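Local coordinates for protein phosphoribosylaminoimidazole-succinocarboxamide synthase (Saccharomyces cerevisiae, PDB 2CNQ) that catalyses the ATP-dependent joining of 5-aminoimidazole-4-carboxylate ribotide and L-aspartate to form SAICAR in de novo purine biosynthesis, at residues R21-Y24 / T30-F33; I55-L60 / A290-A295; P155-T160 / K197-C202; F159-K164 / A177-L182; D265-N270 / N276-P281. All coordinates share one frame; numbering follows the deposited sequence. Where two conformers were deposited one is given.

Interaction 1: residues R21-Y24 / T30-F33. With ADP (adenosine-5'-diphosphate), chain B.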
# COMPACT_ATOMS: atom_id res chain seq x y z
N ARG A 21 8.00 -0.82 -7.20
CA ARG A 21 7.91 0.17 -8.20
C ARG A 21 9.24 0.51 -8.79
O ARG A 21 10.27 0.47 -8.14
CB ARG A 21 7.27 1.40 -7.66
CG ARG A 21 5.83 1.04 -7.31
CD ARG A 21 5.21 1.92 -6.35
NE ARG A 21 3.85 1.56 -6.20
CZ ARG A 21 3.40 0.57 -5.48
NH1 ARG A 21 4.14 -0.00 -4.56
NH2 ARG A 21 2.16 0.20 -5.66
N ASP A 22 9.18 0.85 -10.05
CA ASP A 22 10.29 1.45 -10.78
C ASP A 22 9.87 2.86 -11.01
O ASP A 22 8.79 3.11 -11.51
CB ASP A 22 10.55 0.76 -12.10
CG ASP A 22 11.03 -0.63 -11.98
OD1 ASP A 22 11.36 -1.21 -13.05
OD2 ASP A 22 11.15 -1.18 -10.88
N ILE A 23 10.72 3.78 -10.61
CA ILE A 23 10.34 5.17 -10.55
C ILE A 23 11.30 5.94 -11.40
O ILE A 23 12.49 5.89 -11.14
CB ILE A 23 10.34 5.64 -9.15
CG1 ILE A 23 9.43 4.74 -8.31
CG2 ILE A 23 9.87 7.09 -9.08
CD1 ILE A 23 9.48 5.02 -6.91
N TYR A 24 10.79 6.62 -12.38
CA TYR A 24 11.60 7.38 -13.29
C TYR A 24 11.28 8.84 -13.16
O TYR A 24 10.18 9.22 -12.80
CB TYR A 24 11.33 6.96 -14.72
CG TYR A 24 11.74 5.56 -14.98
CD1 TYR A 24 12.99 5.27 -15.47
CD2 TYR A 24 10.89 4.51 -14.71
CE1 TYR A 24 13.37 4.00 -15.72
CE2 TYR A 24 11.26 3.23 -14.95
CZ TYR A 24 12.51 2.98 -15.42
OH TYR A 24 12.94 1.72 -15.68
N THR A 30 8.20 15.61 -11.54
CA THR A 30 7.25 14.59 -11.85
C THR A 30 7.94 13.29 -12.05
O THR A 30 9.03 13.22 -12.62
CB THR A 30 6.65 15.00 -13.20
OG1 THR A 30 6.28 16.39 -13.16
CG2 THR A 30 5.44 14.19 -13.51
N LEU A 31 7.28 12.26 -11.57
CA LEU A 31 7.78 10.92 -11.63
C LEU A 31 6.84 10.07 -12.41
O LEU A 31 5.64 10.23 -12.39
CB LEU A 31 7.88 10.33 -10.24
CG LEU A 31 8.76 11.09 -9.30
CD1 LEU A 31 8.54 10.53 -7.91
CD2 LEU A 31 10.19 11.04 -9.70
N LEU A 32 7.42 9.10 -13.08
CA LEU A 32 6.72 7.99 -13.68
C LEU A 32 6.85 6.86 -12.68
O LEU A 32 7.92 6.37 -12.40
CB LEU A 32 7.36 7.64 -15.00
CG LEU A 32 6.87 6.40 -15.66
CD1 LEU A 32 5.42 6.52 -15.95
CD2 LEU A 32 7.68 6.10 -16.89
N PHE A 33 5.72 6.49 -12.11
CA PHE A 33 5.66 5.66 -10.94
C PHE A 33 5.08 4.33 -11.38
O PHE A 33 3.88 4.22 -11.54
CB PHE A 33 4.74 6.41 -9.98
CG PHE A 33 4.74 5.92 -8.58
CD1 PHE A 33 3.64 5.28 -8.05
CD2 PHE A 33 5.78 6.18 -7.77
CE1 PHE A 33 3.62 4.93 -6.73
CE2 PHE A 33 5.76 5.84 -6.43
CZ PHE A 33 4.67 5.20 -5.93
PB ADP B . 9.21 0.37 -1.22
O1B ADP B . 7.88 0.11 -0.67
O2B ADP B . 9.99 1.28 -0.37
O3B ADP B . 10.04 -0.76 -1.56
PA ADP B . 7.92 0.97 -3.69
O1A ADP B . 6.57 0.94 -3.12
O2A ADP B . 8.34 -0.12 -4.56
O3A ADP B . 8.99 1.18 -2.57
O5' ADP B . 8.14 2.29 -4.51
C5' ADP B . 7.57 3.54 -4.21
C4' ADP B . 8.62 4.46 -3.67
O4' ADP B . 8.25 5.77 -4.08
C3' ADP B . 8.69 4.50 -2.18
O3' ADP B . 9.97 4.91 -1.76
C2' ADP B . 7.72 5.61 -1.85
O2' ADP B . 7.90 6.16 -0.58
C1' ADP B . 8.04 6.57 -2.93
N9 ADP B . 7.03 7.52 -3.26
C8 ADP B . 5.71 7.31 -3.30
N7 ADP B . 5.04 8.34 -3.74
C5 ADP B . 5.98 9.27 -3.99
C6 ADP B . 5.95 10.59 -4.50
N6 ADP B . 4.82 11.16 -4.86
N1 ADP B . 7.08 11.28 -4.56
C2 ADP B . 8.22 10.69 -4.24
N3 ADP B . 8.38 9.44 -3.83
C4 ADP B . 7.25 8.75 -3.70
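Leu-31 meets Ile-23 across an antiparallel beta hairpin, strands 21-25 and 30-35, whose segments run at 151° to one another and form part of the ADP site. Leu-31 CD1 lies 3.9 Å from Ile-23 CG2 and, on the nucleotide side, 3.7 Å from C2 of the ADP adenine. One leucine methyl therefore touches both the neighbouring strand and the base.

Leu-32 is the hydrogen-bonded partner of Tyr-24. Tyr-24 N donates to Leu-32 O over 2.9 Å, in the plane of that carbonyl, while Leu-32 N returns a 2.8 Å bond to Tyr-24 O. On the sheet face these two residues share, their side chains run together in one direction, with Tyr-24 CB 4.0 Å from Leu-32 CB. The phenol oxygen of Tyr-24 continues to Thr-6 OG1.

Phe-33, the non-hydrogen-bonded partner of Ile-23, sits with it on the nucleotide face, and the two side chains run alongside each other. A chi1 of -167° extends the ring away from its own backbone N and toward the nucleotide; ADP O4' then approaches the ring edge, in plane. Over one ring face lies CD of Arg-21, 3.4 Å from Phe-33 CZ; the guanidinium plane is turned 30° from the ring. Arg-21 NH2 forms a salt bridge with Glu-234. Two further bonds from the arginine grip the alpha phosphate: backbone N to O2A at 2.8 Å, and NH1 to O1A at 3.0 Å.

Interaction 2: residues I55-L60 / A290-A295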
# COMPACT_ATOMS: atom_id res chain seq x y z
N ILE A 55 -0.51 -3.68 -12.15
CA ILE A 55 -1.68 -3.05 -12.71
C ILE A 55 -2.74 -2.95 -11.63
O ILE A 55 -3.36 -1.94 -11.45
CB ILE A 55 -2.17 -3.84 -13.90
CG1 ILE A 55 -1.14 -3.75 -15.03
CG2 ILE A 55 -3.51 -3.30 -14.33
CD1 ILE A 55 -1.47 -4.60 -16.20
N LEU A 56 -2.93 -4.02 -10.88
CA LEU A 56 -3.91 -3.99 -9.81
C LEU A 56 -3.57 -2.96 -8.80
O LEU A 56 -4.44 -2.20 -8.36
CB LEU A 56 -4.01 -5.35 -9.21
CG LEU A 56 -5.12 -5.52 -8.20
CD1 LEU A 56 -5.57 -6.94 -8.23
CD2 LEU A 56 -4.71 -5.17 -6.81
N LEU A 57 -2.32 -2.87 -8.40
CA LEU A 57 -1.97 -1.88 -7.40
C LEU A 57 -2.24 -0.51 -7.91
O LEU A 57 -2.65 0.35 -7.16
CB LEU A 57 -0.53 -2.00 -7.02
CG LEU A 57 -0.08 -3.33 -6.51
CD1 LEU A 57 1.39 -3.27 -6.24
CD2 LEU A 57 -0.85 -3.78 -5.32
N THR A 58 -1.96 -0.29 -9.17
CA THR A 58 -2.16 0.98 -9.77
C THR A 58 -3.61 1.31 -9.82
O THR A 58 -4.05 2.35 -9.38
CB THR A 58 -1.55 0.99 -11.16
OG1 THR A 58 -0.15 0.77 -11.06
CG2 THR A 58 -1.74 2.30 -11.83
N LYS A 59 -4.39 0.42 -10.41
CA LYS A 59 -5.78 0.68 -10.58
C LYS A 59 -6.50 0.83 -9.27
O LYS A 59 -7.36 1.66 -9.11
CB LYS A 59 -6.39 -0.46 -11.38
CG LYS A 59 -5.83 -0.61 -12.78
CD LYS A 59 -5.99 0.61 -13.69
CE LYS A 59 -5.20 0.37 -14.99
NZ LYS A 59 -5.55 1.33 -16.07
N LEU A 60 -6.14 0.01 -8.31
CA LEU A 60 -6.79 0.09 -7.03
C LEU A 60 -6.41 1.39 -6.34
O LEU A 60 -7.23 2.04 -5.76
CB LEU A 60 -6.46 -1.11 -6.21
CG LEU A 60 -7.23 -1.25 -4.91
CD1 LEU A 60 -8.71 -1.07 -5.07
CD2 LEU A 60 -6.93 -2.60 -4.35
N ALA A 290 -5.11 -14.23 -7.19
CA ALA A 290 -6.55 -14.30 -7.11
C ALA A 290 -7.05 -13.60 -5.90
O ALA A 290 -8.10 -12.99 -5.94
CB ALA A 290 -7.00 -15.72 -7.13
N LYS A 291 -6.36 -13.69 -4.79
CA LYS A 291 -6.77 -12.97 -3.61
C LYS A 291 -6.74 -11.50 -3.85
O LYS A 291 -7.62 -10.79 -3.43
CB LYS A 291 -5.87 -13.35 -2.46
CG LYS A 291 -6.25 -14.66 -1.85
CD LYS A 291 -5.20 -15.13 -0.84
CE LYS A 291 -5.58 -16.38 -0.11
NZ LYS A 291 -6.85 -16.26 0.61
N TYR A 292 -5.68 -11.02 -4.49
CA TYR A 292 -5.58 -9.61 -4.75
C TYR A 292 -6.71 -9.19 -5.63
O TYR A 292 -7.30 -8.14 -5.42
CB TYR A 292 -4.27 -9.27 -5.42
CG TYR A 292 -3.12 -9.07 -4.48
CD1 TYR A 292 -2.34 -7.96 -4.62
CD2 TYR A 292 -2.81 -9.98 -3.49
CE1 TYR A 292 -1.26 -7.75 -3.80
CE2 TYR A 292 -1.74 -9.78 -2.67
CZ TYR A 292 -0.96 -8.67 -2.84
OH TYR A 292 0.09 -8.53 -2.02
N ILE A 293 -6.99 -9.97 -6.65
CA ILE A 293 -8.05 -9.60 -7.56
C ILE A 293 -9.38 -9.62 -6.86
O ILE A 293 -10.20 -8.78 -7.13
CB ILE A 293 -7.99 -10.49 -8.79
CG1 ILE A 293 -6.81 -10.07 -9.64
CG2 ILE A 293 -9.28 -10.41 -9.57
CD1 ILE A 293 -6.43 -11.04 -10.71
N GLU A 294 -9.60 -10.56 -5.97
CA GLU A 294 -10.85 -10.57 -5.25
C GLU A 294 -10.99 -9.33 -4.41
O GLU A 294 -12.04 -8.74 -4.37
CB GLU A 294 -10.95 -11.82 -4.42
CG GLU A 294 -12.22 -11.92 -3.63
CD GLU A 294 -13.47 -12.09 -4.47
OE1 GLU A 294 -14.54 -12.13 -3.86
OE2 GLU A 294 -13.40 -12.27 -5.68
N ALA A 295 -9.93 -8.94 -3.74
CA ALA A 295 -9.98 -7.71 -3.00
C ALA A 295 -10.32 -6.57 -3.93
O ALA A 295 -11.14 -5.74 -3.63
CB ALA A 295 -8.70 -7.45 -2.30
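Leu-56 and Tyr-292 carry most of the buried surface where helix 53-67 packs beside helix 282-300, with Ile-293 a smaller third. This is near-parallel helix packing: the axes of the two short segments diverge by 15° and approach to 10.6 Å. The helices come from distant parts of the sequence, and no hydrogen bond joins the segments, so the contact rests on apolar groups.

Leu-56 does most of the reaching. Its CG stands anti to the backbone N (chi1 -173°), which carries the branch toward the other helix. There Leu-56 CD1 settles against the turn holding both partners: it is 3.9 Å from Tyr-292 CB, 3.7 Å from Ile-293 CG1 and 3.5 Å from Tyr-292 O. One methyl thus touches two successive residues. CD2, the second branch, lies near the plane of the Tyr-292 ring, at its edge.

The same aromatic ring receives Leu-57 at its edge, a looser approach with Leu-57 CD2 4.3 Å from Tyr-292 CE1. Pro-238 of strand 228-245 touches both Leu-56 and Tyr-292; separately, Trp-304 near the C-terminus touches Leu-56 and Ile-293. The phenol oxygen of Tyr-292 is hydrogen-bonded to OD2 of Asp-239, a residue of the pocket for the aminoimidazole carboxamide ribonucleotide.

Interaction 3: residues P155-T160 / K197-C202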
# COMPACT_ATOMS: atom_id res chain seq x y z
N PRO A 155 -11.56 -0.11 19.50
CA PRO A 155 -12.68 0.80 19.70
C PRO A 155 -12.75 1.90 18.68
O PRO A 155 -13.81 2.27 18.23
CB PRO A 155 -12.43 1.36 21.09
CG PRO A 155 -11.58 0.37 21.75
CD PRO A 155 -10.77 -0.29 20.72
N GLU A 156 -11.57 2.40 18.33
CA GLU A 156 -11.43 3.35 17.27
C GLU A 156 -10.19 2.96 16.51
O GLU A 156 -9.26 2.44 17.08
CB GLU A 156 -11.21 4.75 17.81
CG GLU A 156 -12.37 5.32 18.55
CD GLU A 156 -13.59 5.49 17.70
OE1 GLU A 156 -13.46 5.61 16.47
OE2 GLU A 156 -14.70 5.55 18.28
N PRO A 157 -10.14 3.23 15.22
CA PRO A 157 -8.89 2.92 14.52
C PRO A 157 -7.78 3.74 15.06
O PRO A 157 -7.99 4.86 15.50
CB PRO A 157 -9.21 3.32 13.08
CG PRO A 157 -10.69 3.25 13.01
CD PRO A 157 -11.15 3.77 14.33
N ILE A 158 -6.59 3.19 14.99
CA ILE A 158 -5.46 3.82 15.58
C ILE A 158 -4.35 3.99 14.60
O ILE A 158 -4.00 3.11 13.82
CB ILE A 158 -5.00 3.11 16.81
CG1 ILE A 158 -4.72 1.65 16.62
CG2 ILE A 158 -6.05 3.33 17.92
CD1 ILE A 158 -4.06 1.02 17.79
N PHE A 159 -3.77 5.18 14.64
CA PHE A 159 -2.55 5.49 13.96
C PHE A 159 -1.40 4.86 14.70
O PHE A 159 -1.18 5.11 15.86
CB PHE A 159 -2.40 6.98 13.94
CG PHE A 159 -1.05 7.47 13.54
CD1 PHE A 159 -0.32 8.24 14.41
CD2 PHE A 159 -0.53 7.23 12.29
CE1 PHE A 159 0.88 8.78 14.03
CE2 PHE A 159 0.68 7.74 11.93
CZ PHE A 159 1.38 8.53 12.80
N THR A 160 -0.66 4.02 13.99
CA THR A 160 0.42 3.28 14.56
C THR A 160 1.58 3.36 13.61
O THR A 160 1.76 2.53 12.75
CB THR A 160 0.03 1.86 14.87
OG1 THR A 160 -0.26 1.16 13.67
CG2 THR A 160 -1.16 1.79 15.76
N LYS A 197 -8.98 9.32 9.65
CA LYS A 197 -10.15 9.75 8.95
C LYS A 197 -10.28 9.04 7.62
O LYS A 197 -11.32 8.56 7.27
CB LYS A 197 -10.08 11.23 8.75
CG LYS A 197 -11.36 11.80 8.28
CD LYS A 197 -11.29 13.29 8.11
CE LYS A 197 -11.28 14.00 9.41
NZ LYS A 197 -11.60 15.44 9.20
N LEU A 198 -9.18 9.00 6.87
CA LEU A 198 -9.20 8.34 5.59
C LEU A 198 -9.49 6.89 5.77
O LEU A 198 -10.30 6.32 5.07
CB LEU A 198 -7.90 8.53 4.85
CG LEU A 198 -7.50 9.95 4.56
CD1 LEU A 198 -6.16 9.97 3.89
CD2 LEU A 198 -8.52 10.65 3.71
N TYR A 199 -8.81 6.27 6.68
CA TYR A 199 -9.04 4.87 6.92
C TYR A 199 -10.47 4.61 7.27
O TYR A 199 -11.06 3.70 6.74
CB TYR A 199 -8.14 4.37 8.04
CG TYR A 199 -8.56 3.03 8.51
CD1 TYR A 199 -8.17 1.91 7.86
CD2 TYR A 199 -9.38 2.91 9.59
CE1 TYR A 199 -8.61 0.67 8.26
CE2 TYR A 199 -9.83 1.69 10.00
CZ TYR A 199 -9.44 0.57 9.32
OH TYR A 199 -9.94 -0.59 9.78
N SER A 200 -11.04 5.36 8.18
CA SER A 200 -12.38 5.09 8.61
C SER A 200 -13.35 5.20 7.48
O SER A 200 -14.26 4.40 7.38
CB SER A 200 -12.78 6.01 9.72
OG SER A 200 -12.15 5.57 10.90
N LYS A 201 -13.19 6.20 6.64
CA LYS A 201 -14.07 6.35 5.52
C LYS A 201 -13.97 5.15 4.63
O LYS A 201 -14.96 4.63 4.16
CB LYS A 201 -13.72 7.60 4.77
CG LYS A 201 -14.57 7.82 3.57
CD LYS A 201 -14.32 9.12 2.88
CE LYS A 201 -15.06 9.18 1.59
NZ LYS A 201 -15.12 10.52 1.04
N CYS A 202 -12.76 4.72 4.35
CA CYS A 202 -12.58 3.60 3.49
C CYS A 202 -13.04 2.32 4.14
O CYS A 202 -13.61 1.47 3.48
CB CYS A 202 -11.14 3.49 3.06
SG CYS A 202 -10.60 4.88 2.10
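The hydroxyl of Tyr-199, the residue whose ring edge meets Pro-157, is hydrogen-bonded to the backbone oxygen of Ile-213 on strand 211-223. Added to the attachment at CB, this bond at OH restrains the position of the ring between helix 185-209 and strand 211-223. The ring reaches out from the helix toward strand 153-159.

Pro-157 comes against it obliquely. CG of the proline lies near the plane of the aromatic ring, at its edge, 3.5 Å from Tyr-199 CE2. Pro-157 CB is equally close to Tyr-199 CD2 but stands off the ring plane. The contact is apolar, and it accounts for much of the modest 101 Å² buried here.

This is helix-on-sheet packing: helix 185-209 lies against the mixed sheet through Tyr-199 on Thr-216 and Leu-198 on Phe-218 and Phe-220, and 153-159 is an outermost strand of that sheet. Val-121, on the adjoining strand 113-122, touches Pro-157 and Tyr-199 alike.

One residue further along the helix, Ser-200 meets the same proline corner, its OG 3.5 Å from Pro-157 CG. That oxygen also makes a weak hydrogen bond to Val-196 O, one turn back along the helix. Later in the same helix, Lys-203 touches Pro-157 as well.

Interaction 4: residues F159-K164 / A177-L182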
# COMPACT_ATOMS: atom_id res chain seq x y z
N PHE A 159 -3.77 5.18 14.64
CA PHE A 159 -2.55 5.49 13.96
C PHE A 159 -1.40 4.86 14.70
O PHE A 159 -1.18 5.11 15.86
CB PHE A 159 -2.40 6.98 13.94
CG PHE A 159 -1.05 7.47 13.54
CD1 PHE A 159 -0.32 8.24 14.41
CD2 PHE A 159 -0.53 7.23 12.29
CE1 PHE A 159 0.88 8.78 14.03
CE2 PHE A 159 0.68 7.74 11.93
CZ PHE A 159 1.38 8.53 12.80
N THR A 160 -0.66 4.02 13.99
CA THR A 160 0.42 3.28 14.56
C THR A 160 1.58 3.36 13.61
O THR A 160 1.76 2.53 12.75
CB THR A 160 0.03 1.86 14.87
OG1 THR A 160 -0.26 1.16 13.67
CG2 THR A 160 -1.16 1.79 15.76
N PRO A 161 2.36 4.40 13.70
CA PRO A 161 3.38 4.63 12.69
C PRO A 161 4.50 3.67 12.78
O PRO A 161 4.82 3.15 13.82
CB PRO A 161 3.86 6.04 12.98
CG PRO A 161 3.57 6.21 14.43
CD PRO A 161 2.30 5.46 14.69
N SER A 162 5.16 3.49 11.65
CA SER A 162 6.44 2.87 11.64
C SER A 162 7.40 3.76 10.93
O SER A 162 7.04 4.62 10.16
CB SER A 162 6.34 1.50 11.03
OG SER A 162 6.51 1.58 9.67
N THR A 163 8.66 3.51 11.18
CA THR A 163 9.67 4.19 10.45
C THR A 163 9.67 3.65 9.07
O THR A 163 9.09 2.61 8.78
CB THR A 163 11.01 3.99 11.08
OG1 THR A 163 11.32 2.60 10.96
CG2 THR A 163 11.04 4.47 12.52
N LYS A 164 10.34 4.38 8.21
CA LYS A 164 10.71 3.92 6.90
C LYS A 164 12.14 3.49 6.98
O LYS A 164 13.03 4.34 7.04
CB LYS A 164 10.54 5.03 5.88
CG LYS A 164 9.10 5.44 5.74
CD LYS A 164 8.91 6.65 4.90
CE LYS A 164 9.22 6.38 3.49
NZ LYS A 164 9.08 7.61 2.75
N ALA A 177 4.28 9.27 19.62
CA ALA A 177 5.18 10.24 20.19
C ALA A 177 6.49 10.25 19.48
O ALA A 177 7.05 11.28 19.19
CB ALA A 177 5.35 9.98 21.65
N GLN A 178 7.02 9.07 19.18
CA GLN A 178 8.26 9.02 18.44
C GLN A 178 8.08 9.53 17.04
O GLN A 178 8.94 10.19 16.52
CB GLN A 178 8.81 7.63 18.49
CG GLN A 178 10.08 7.45 17.70
CD GLN A 178 11.20 8.30 18.15
OE1 GLN A 178 11.45 8.43 19.35
NE2 GLN A 178 11.96 8.81 17.21
N ALA A 179 6.95 9.25 16.44
CA ALA A 179 6.70 9.81 15.14
C ALA A 179 6.74 11.32 15.20
O ALA A 179 7.27 11.95 14.32
CB ALA A 179 5.39 9.36 14.62
N ALA A 180 6.21 11.89 16.27
CA ALA A 180 6.23 13.33 16.42
C ALA A 180 7.63 13.82 16.63
O ALA A 180 7.96 14.91 16.22
CB ALA A 180 5.36 13.73 17.55
N GLU A 181 8.50 13.04 17.24
CA GLU A 181 9.89 13.40 17.28
C GLU A 181 10.47 13.51 15.90
O GLU A 181 11.27 14.38 15.63
CB GLU A 181 10.67 12.39 18.07
CG GLU A 181 10.33 12.36 19.50
CD GLU A 181 10.56 13.66 20.17
OE1 GLU A 181 11.66 14.23 20.00
OE2 GLU A 181 9.66 14.15 20.89
N LEU A 182 10.08 12.61 15.02
CA LEU A 182 10.60 12.62 13.69
C LEU A 182 10.04 13.69 12.83
O LEU A 182 10.76 14.29 12.05
CB LEU A 182 10.35 11.28 13.04
CG LEU A 182 11.01 10.11 13.68
CD1 LEU A 182 10.63 8.86 12.95
CD2 LEU A 182 12.50 10.26 13.73
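Pro-161 meets Ala-179 through successive atoms of its ring. CB is the more distant, 4.0 Å from Ala-179 CB. At CG the gap narrows to 3.6 Å from that same methyl, the closest approach between the two segments. CD, the atom that closes the ring onto the backbone nitrogen, turns instead to Phe-159: it stands 3.6 Å above the plane of that aromatic ring, over its centre, the placement expected of a CH-pi contact. The proline is thereby wedged between a helix methyl and an aromatic face. The CA atoms of Pro-161 and Ala-179 are 6.6 Å apart, a close approach consistent with the short alanine side chain.

Phe-159 completes the small apolar cluster. With chi1 at 167° its ring swings to the helix side, where CZ reaches 4.5 Å from Ala-179 CB. Pro-176, at the start of the helix, touches both Phe-159 and Pro-161, and Val-191 and Ala-192 of the next helix also lie against the phenyl ring.

Farther along, Thr-163 CG2 makes a looser contact, 4.4 Å from CD1 of Leu-182, while Thr-163 OG1 is hydrogen-bonded to Glu-172 N. Ser-162 OG donates to Thr-163 O over 2.9 Å, tying two neighbours of the loop together. Next comes Lys-164, which touches ADP. The arrangement is a strand-to-helix connection, leading from edge strand 153-159 toward helix 176-183, with its loop laid against that helix on one side and entering the nucleotide site at Lys-164.

Interaction 5: residues D265-N270 / N276-P281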
# COMPACT_ATOMS: atom_id res chain seq x y z
N ASP A 265 2.39 -15.44 5.11
CA ASP A 265 2.16 -16.59 5.93
C ASP A 265 2.67 -17.84 5.28
O ASP A 265 3.18 -18.72 5.96
CB ASP A 265 0.70 -16.70 6.26
CG ASP A 265 0.22 -15.64 7.24
OD1 ASP A 265 -0.99 -15.60 7.44
OD2 ASP A 265 1.02 -14.91 7.80
N TRP A 266 2.52 -17.96 3.98
CA TRP A 266 3.02 -19.11 3.28
C TRP A 266 4.52 -19.17 3.44
O TRP A 266 5.09 -20.21 3.71
CB TRP A 266 2.66 -19.04 1.81
CG TRP A 266 3.15 -20.21 1.09
CD1 TRP A 266 2.57 -21.42 1.02
CD2 TRP A 266 4.39 -20.31 0.39
NE1 TRP A 266 3.35 -22.28 0.31
CE2 TRP A 266 4.47 -21.62 -0.11
CE3 TRP A 266 5.39 -19.42 0.07
CZ2 TRP A 266 5.54 -22.06 -0.84
CZ3 TRP A 266 6.46 -19.88 -0.66
CH2 TRP A 266 6.52 -21.18 -1.11
N LEU A 267 5.19 -18.06 3.27
CA LEU A 267 6.62 -18.06 3.39
C LEU A 267 6.98 -18.47 4.77
O LEU A 267 7.86 -19.30 4.95
CB LEU A 267 7.16 -16.69 3.11
CG LEU A 267 7.03 -16.25 1.66
CD1 LEU A 267 7.22 -14.78 1.57
CD2 LEU A 267 8.08 -16.96 0.80
N THR A 268 6.36 -17.92 5.78
CA THR A 268 6.68 -18.27 7.15
C THR A 268 6.44 -19.72 7.41
O THR A 268 7.25 -20.39 8.02
CB THR A 268 5.90 -17.39 8.09
OG1 THR A 268 6.36 -16.06 7.84
CG2 THR A 268 6.11 -17.76 9.50
N ALA A 269 5.32 -20.23 6.94
CA ALA A 269 4.97 -21.60 7.16
C ALA A 269 5.98 -22.53 6.53
O ALA A 269 6.18 -23.62 7.01
CB ALA A 269 3.62 -21.88 6.60
N ASN A 270 6.62 -22.09 5.46
CA ASN A 270 7.57 -22.86 4.73
C ASN A 270 8.99 -22.51 5.05
O ASN A 270 9.91 -22.95 4.38
CB ASN A 270 7.29 -22.72 3.26
CG ASN A 270 6.10 -23.50 2.88
OD1 ASN A 270 6.21 -24.68 2.63
ND2 ASN A 270 4.94 -22.89 2.92
N ASN A 276 15.96 -14.76 0.04
CA ASN A 276 15.99 -14.16 -1.27
C ASN A 276 15.83 -15.19 -2.33
O ASN A 276 16.15 -16.34 -2.16
CB ASN A 276 17.29 -13.42 -1.46
CG ASN A 276 17.37 -12.19 -0.60
OD1 ASN A 276 17.73 -12.24 0.55
ND2 ASN A 276 16.92 -11.10 -1.14
N GLY A 277 15.37 -14.74 -3.47
CA GLY A 277 15.26 -15.60 -4.61
C GLY A 277 14.23 -16.69 -4.44
O GLY A 277 14.36 -17.71 -5.08
N VAL A 278 13.20 -16.49 -3.63
CA VAL A 278 12.22 -17.53 -3.45
C VAL A 278 11.32 -17.57 -4.64
O VAL A 278 10.73 -16.58 -5.04
CB VAL A 278 11.41 -17.31 -2.19
CG1 VAL A 278 10.22 -18.22 -2.13
CG2 VAL A 278 12.30 -17.54 -1.00
N LYS A 279 11.17 -18.75 -5.18
CA LYS A 279 10.27 -18.97 -6.25
C LYS A 279 8.97 -19.42 -5.67
O LYS A 279 8.87 -20.50 -5.10
CB LYS A 279 10.81 -20.03 -7.19
CG LYS A 279 9.92 -20.19 -8.43
CD LYS A 279 10.65 -20.04 -9.78
CE LYS A 279 9.68 -19.77 -10.93
NZ LYS A 279 8.76 -20.89 -11.12
N MET A 280 7.98 -18.57 -5.74
CA MET A 280 6.67 -18.97 -5.32
C MET A 280 6.21 -20.04 -6.26
O MET A 280 6.24 -19.83 -7.45
CB MET A 280 5.72 -17.82 -5.43
CG MET A 280 6.01 -16.69 -4.50
SD MET A 280 4.96 -15.30 -4.84
CE MET A 280 5.67 -14.77 -6.37
N PRO A 281 5.74 -21.15 -5.74
CA PRO A 281 5.14 -22.11 -6.61
C PRO A 281 4.00 -21.48 -7.34
O PRO A 281 3.37 -20.54 -6.87
CB PRO A 281 4.64 -23.18 -5.64
CG PRO A 281 5.56 -23.05 -4.48
CD PRO A 281 5.78 -21.59 -4.35
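Trp-266 and Pro-281 reach toward each other, one from the helix and one from the loop, with the six-membered part of the indole against the proline ring. CH2 of Trp-266 lies 3.3 Å from Pro-281 CD, and the neighbouring CZ2 is 3.5 Å from the same atom, in an oblique approach. Val-278 CG1 stands at the indole edge, near its plane, 4.4 Å from Trp-266 CZ3. The same methyl packs more closely on Leu-267, whose CD2 is 3.8 Å away; these two side chains pass alongside, running opposite ways.

What positions the indole comes next. A fully extended chi1 (-180°) throws the ring out from the helix toward the loop. Asn-270 then folds back over it: its ND2 sits 3.1 Å above the indole plane, displaced from the ring centre, and donates to Trp-266 O over 2.8 Å at a nearly straight 169°. Asn-270 N bonds the same oxygen from the opposite face of the carbonyl plane.

Farther out, Ile-284 touches Trp-266, and the backbone of Val-278 is hydrogen-bonded to Glu-47. The whole is a helix-loop-helix connection: helix 261-269 gives way at Asn-270, the first residue outside it, and the returning loop delivers Pro-281 as the N-cap residue of helix 282-300.

In the fold
The five contacts are spread through a single chain; interaction 1 lines an ADP pocket, and interaction 4 reaches that pocket at Lys-164. Interaction 1, in the four-stranded antiparallel sheet, touches interaction 2 through Arg-21 NH2 and Leu-57 CD1, although their centres are 19 Å apart. Interaction 2 joins an early helix to the last one, closing a long loop within which interactions 3, 4 and 5 are nested. Interactions 3 and 4 share Phe-159 and Thr-160, so strand 153-159 and its continuation meet helices 185-209 and 176-183. Interaction 5 lies just before helix 282-300 of interaction 2. The nucleotide hairpin and the helix pair thus meet directly, while interactions 3 and 5 lie 31 Å apart between centres.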